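Local coordinates for putative polyketide cyclase (Silicibacter sp. TM1040, PDB 3F8H), which is of unknown function but, with a SnoaL-like fold, may be a polyketide cyclase or a related small-molecule-binding protein, at residues 89-102 and 114-127. Numbering follows the deposited sequence. Where two conformers were deposited one is given.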
# COMPACT_ATOMS: atom_id res chain seq x y z
N ALA A 89 17.71 -5.24 5.29
CA ALA A 89 17.69 -4.16 4.32
C ALA A 89 17.22 -4.50 2.89
O ALA A 89 17.45 -3.73 1.98
CB ALA A 89 19.07 -3.48 4.25
N THR A 90 16.51 -5.61 2.73
CA THR A 90 16.09 -6.06 1.40
C THR A 90 14.65 -5.73 1.06
O THR A 90 14.16 -6.00 -0.06
CB THR A 90 16.29 -7.57 1.23
OG1 THR A 90 15.45 -8.29 2.16
CG2 THR A 90 17.77 -7.91 1.47
N ARG A 91 13.98 -5.19 2.04
CA ARG A 91 12.57 -4.80 1.86
C ARG A 91 12.31 -3.50 2.59
O ARG A 91 12.86 -3.25 3.68
CB ARG A 91 11.62 -5.90 2.41
CG ARG A 91 11.88 -7.31 1.94
CD ARG A 91 11.32 -7.54 0.56
NE ARG A 91 9.87 -7.37 0.61
CZ ARG A 91 9.00 -8.36 0.81
NH1 ARG A 91 9.37 -9.61 0.94
NH2 ARG A 91 7.72 -8.11 0.83
N ALA A 92 11.44 -2.69 2.01
CA ALA A 92 11.02 -1.41 2.60
C ALA A 92 9.62 -1.02 2.17
O ALA A 92 9.07 -1.57 1.23
CB ALA A 92 12.01 -0.27 2.26
N ALA A 93 9.05 -0.10 2.94
CA ALA A 93 7.71 0.43 2.75
C ALA A 93 7.70 1.89 3.10
O ALA A 93 8.51 2.36 3.84
CB ALA A 93 6.69 -0.32 3.60
N ALA A 94 6.79 2.62 2.47
CA ALA A 94 6.66 4.03 2.79
C ALA A 94 5.22 4.43 2.68
O ALA A 94 4.52 4.02 1.75
CB ALA A 94 7.52 4.87 1.85
N GLU A 95 4.80 5.24 3.63
CA GLU A 95 3.45 5.80 3.64
C GLU A 95 3.59 7.32 3.65
O GLU A 95 4.44 7.89 4.35
CB GLU A 95 2.62 5.33 4.82
CG GLU A 95 1.15 5.57 4.55
CD GLU A 95 0.22 5.14 5.66
OE1 GLU A 95 0.63 4.98 6.83
OE2 GLU A 95 -0.96 4.97 5.34
N TYR A 96 2.77 7.98 2.86
CA TYR A 96 2.91 9.43 2.71
C TYR A 96 1.65 10.04 2.11
O TYR A 96 0.72 9.34 1.70
CB TYR A 96 4.14 9.75 1.85
CG TYR A 96 4.20 8.92 0.57
CD1 TYR A 96 4.80 7.69 0.59
CD2 TYR A 96 3.62 9.36 -0.62
CE1 TYR A 96 4.81 6.89 -0.56
CE2 TYR A 96 3.63 8.58 -1.75
CZ TYR A 96 4.23 7.33 -1.72
OH TYR A 96 4.26 6.52 -2.84
N THR A 97 1.69 11.35 2.06
CA THR A 97 0.63 12.20 1.51
C THR A 97 1.07 12.85 0.20
O THR A 97 2.12 13.47 0.11
CB THR A 97 0.20 13.31 2.49
OG1 THR A 97 -0.22 12.71 3.72
CG2 THR A 97 -0.98 14.18 1.90
N VAL A 98 0.27 12.60 -0.82
CA VAL A 98 0.47 13.18 -2.13
C VAL A 98 -0.39 14.42 -2.31
O VAL A 98 -1.61 14.37 -2.16
CB VAL A 98 0.08 12.21 -3.25
CG1 VAL A 98 0.27 12.89 -4.61
CG2 VAL A 98 0.90 10.87 -3.13
N ASN A 99 0.29 15.53 -2.59
CA ASN A 99 -0.33 16.81 -2.88
C ASN A 99 0.03 17.20 -4.30
O ASN A 99 1.21 17.32 -4.61
CB ASN A 99 0.25 17.89 -1.97
CG ASN A 99 0.29 17.48 -0.53
OD1 ASN A 99 -0.65 17.78 0.21
ND2 ASN A 99 1.38 16.73 -0.11
N GLY A 100 -0.96 17.39 -5.15
CA GLY A 100 -0.70 17.77 -6.55
C GLY A 100 -1.71 18.61 -7.30
O GLY A 100 -2.74 18.98 -6.82
N THR A 101 -1.32 18.84 -8.55
CA THR A 101 -2.09 19.53 -9.58
C THR A 101 -2.05 18.68 -10.83
O THR A 101 -0.99 18.21 -11.25
CB THR A 101 -1.46 20.89 -9.87
OG1 THR A 101 -1.33 21.58 -8.62
CG2 THR A 101 -2.34 21.76 -10.87
N TYR A 102 -3.23 18.50 -11.41
CA TYR A 102 -3.39 17.69 -12.64
C TYR A 102 -3.24 18.62 -13.82
O TYR A 102 -4.12 19.45 -14.15
CB TYR A 102 -4.72 16.94 -12.57
CG TYR A 102 -5.01 15.92 -13.63
CD1 TYR A 102 -4.00 15.26 -14.31
CD2 TYR A 102 -6.31 15.55 -13.89
CE1 TYR A 102 -4.31 14.28 -15.25
CE2 TYR A 102 -6.63 14.62 -14.81
CZ TYR A 102 -5.64 13.97 -15.50
OH TYR A 102 -6.02 13.00 -16.42
N GLN A 114 -6.17 21.47 -14.34
CA GLN A 114 -5.31 22.05 -13.30
C GLN A 114 -5.96 21.89 -11.94
O GLN A 114 -5.82 22.74 -11.08
CB GLN A 114 -5.00 23.51 -13.58
CG GLN A 114 -4.61 23.77 -15.02
CD GLN A 114 -3.45 22.94 -15.47
OE1 GLN A 114 -2.42 22.89 -14.80
NE2 GLN A 114 -3.60 22.28 -16.63
N GLN A 115 -6.70 20.80 -11.80
CA GLN A 115 -7.34 20.44 -10.53
C GLN A 115 -6.29 20.09 -9.48
O GLN A 115 -5.33 19.37 -9.77
CB GLN A 115 -8.24 19.17 -10.60
CG GLN A 115 -9.29 19.05 -11.63
CD GLN A 115 -8.77 18.48 -12.91
OE1 GLN A 115 -7.69 18.85 -13.38
NE2 GLN A 115 -9.55 17.59 -13.51
N SER A 116 -6.53 20.53 -8.25
CA SER A 116 -5.67 20.15 -7.13
C SER A 116 -6.23 18.89 -6.45
O SER A 116 -7.43 18.56 -6.51
CB SER A 116 -5.50 21.32 -6.15
OG SER A 116 -6.63 21.43 -5.33
N TYR A 117 -5.33 18.13 -5.86
CA TYR A 117 -5.74 16.94 -5.15
C TYR A 117 -4.79 16.65 -3.99
O TYR A 117 -3.63 17.09 -3.94
CB TYR A 117 -5.81 15.72 -6.10
CG TYR A 117 -4.51 15.46 -6.90
CD1 TYR A 117 -4.35 16.03 -8.15
CD2 TYR A 117 -3.46 14.71 -6.38
CE1 TYR A 117 -3.19 15.82 -8.90
CE2 TYR A 117 -2.26 14.51 -7.13
CZ TYR A 117 -2.15 15.09 -8.38
OH TYR A 117 -1.01 14.94 -9.16
N LYS A 118 -5.32 15.91 -3.05
CA LYS A 118 -4.54 15.50 -1.88
C LYS A 118 -4.97 14.12 -1.48
O LYS A 118 -6.15 13.87 -1.26
CB LYS A 118 -4.71 16.46 -0.71
CG LYS A 118 -3.81 16.13 0.49
CD LYS A 118 -4.20 16.85 1.78
CE LYS A 118 -3.80 18.31 1.80
NZ LYS A 118 -4.06 19.02 3.10
N LEU A 119 -4.03 13.22 -1.39
CA LEU A 119 -4.41 11.88 -1.00
C LEU A 119 -3.26 11.05 -0.50
O LEU A 119 -2.11 11.24 -0.89
CB LEU A 119 -5.13 11.16 -2.14
CG LEU A 119 -4.27 10.70 -3.29
CD1 LEU A 119 -5.09 9.81 -4.17
CD2 LEU A 119 -3.71 11.87 -4.04
N PRO A 120 -3.59 10.12 0.39
CA PRO A 120 -2.63 9.22 0.92
C PRO A 120 -2.23 8.23 -0.13
O PRO A 120 -2.98 7.98 -1.06
CB PRO A 120 -3.37 8.52 2.07
CG PRO A 120 -4.71 9.09 2.12
CD PRO A 120 -4.92 9.98 1.00
N ALA A 121 -1.03 7.71 0.04
CA ALA A 121 -0.49 6.66 -0.81
C ALA A 121 0.51 5.89 -0.02
O ALA A 121 1.01 6.30 1.06
CB ALA A 121 0.17 7.21 -2.13
N GLY A 122 0.77 4.72 -0.56
CA GLY A 122 1.76 3.80 -0.02
C GLY A 122 2.55 3.05 -1.08
O GLY A 122 2.02 2.64 -2.14
N SER A 123 3.84 2.86 -0.77
CA SER A 123 4.74 2.13 -1.64
C SER A 123 5.51 1.03 -0.92
O SER A 123 5.85 1.13 0.25
CB SER A 123 5.76 3.08 -2.28
OG SER A 123 5.17 4.08 -3.12
N PHE A 124 5.75 -0.04 -1.67
CA PHE A 124 6.54 -1.17 -1.21
C PHE A 124 7.68 -1.41 -2.17
O PHE A 124 7.55 -1.25 -3.39
CB PHE A 124 5.68 -2.40 -1.07
CG PHE A 124 4.61 -2.26 -0.03
CD1 PHE A 124 4.88 -2.50 1.32
CD2 PHE A 124 3.34 -1.81 -0.39
CE1 PHE A 124 3.86 -2.34 2.29
CE2 PHE A 124 2.33 -1.65 0.58
CZ PHE A 124 2.58 -1.89 1.89
N PHE A 125 8.81 -1.79 -1.59
CA PHE A 125 10.06 -1.96 -2.32
C PHE A 125 10.83 -3.21 -1.93
O PHE A 125 10.77 -3.68 -0.78
CB PHE A 125 11.05 -0.80 -2.02
CG PHE A 125 10.49 0.58 -2.24
CD1 PHE A 125 9.79 1.23 -1.24
CD2 PHE A 125 10.70 1.23 -3.44
CE1 PHE A 125 9.29 2.51 -1.42
CE2 PHE A 125 10.19 2.49 -3.65
CZ PHE A 125 9.48 3.14 -2.64
N ASP A 126 11.54 -3.71 -2.92
CA ASP A 126 12.58 -4.70 -2.70
C ASP A 126 13.90 -3.96 -3.02
O ASP A 126 13.96 -3.09 -3.86
CB ASP A 126 12.54 -5.90 -3.62
CG ASP A 126 11.29 -6.75 -3.51
OD1 ASP A 126 10.58 -6.73 -2.50
OD2 ASP A 126 11.02 -7.49 -4.49
N LEU A 127 14.95 -4.34 -2.33
CA LEU A 127 16.30 -3.79 -2.55
C LEU A 127 17.34 -4.86 -2.53
O LEU A 127 17.21 -5.84 -1.81
CB LEU A 127 16.65 -2.75 -1.48
CG LEU A 127 15.73 -1.53 -1.30
CD1 LEU A 127 14.74 -1.78 -0.12
CD2 LEU A 127 16.58 -0.31 -1.02
O HOH W 1 8.71 -4.71 0.63
O HOH W 2 -1.62 5.48 2.84
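Y96 and S123 meet at the hydroxyls: Y96 OH lies 2.6 Å from S123 OG in a hydrogen bond that either group could donate. S123 OG lies at the edge of the ring, in its plane, and hydrogen-bonds T137 OG1 on strand 131-139. Y96 CG sits between its backbone N and carbonyl carbon (chi1 48°), which folds the ring back over A121 O. A pentanediol, probably from the crystallisation liquor, hydrogen-bonds Y96 OH and may mark a pocket.

Backbone bonds pair strands 91-102 and 115-127 as antiparallel neighbours.

Y117 lays one ring face over G100, with G100 CA 3.8 Å from the ring centroid in a CH-pi contact. V98 CG1 meets the ring edge at Y117 CE2, 3.9 Å away. Y117 OH hydrogen-bonds E76 on strand 74-85. With an alanine here, G100 would probably lose its ring cover and E76 its hydroxyl mate. On the sheet face of Y96, A121 CB touches Y96 CE2 at 3.7 Å.

On the face of R91, A93 and E95, R91 and D126 run side by side. R91 NE is 3.3 Å from D126 OD1, a purely charge-based salt bridge, since the oxygen lies well out of the guanidinium plane. D126 OD1 also pairs with R134. Water 1 links R91 NE to F125 O.

The face with Y96, S123 and Y117 thus carries ring and hydroxyl contacts and may line a pocket. On the other, the R91 and E95 charges and the F124 ring meet the second subunit.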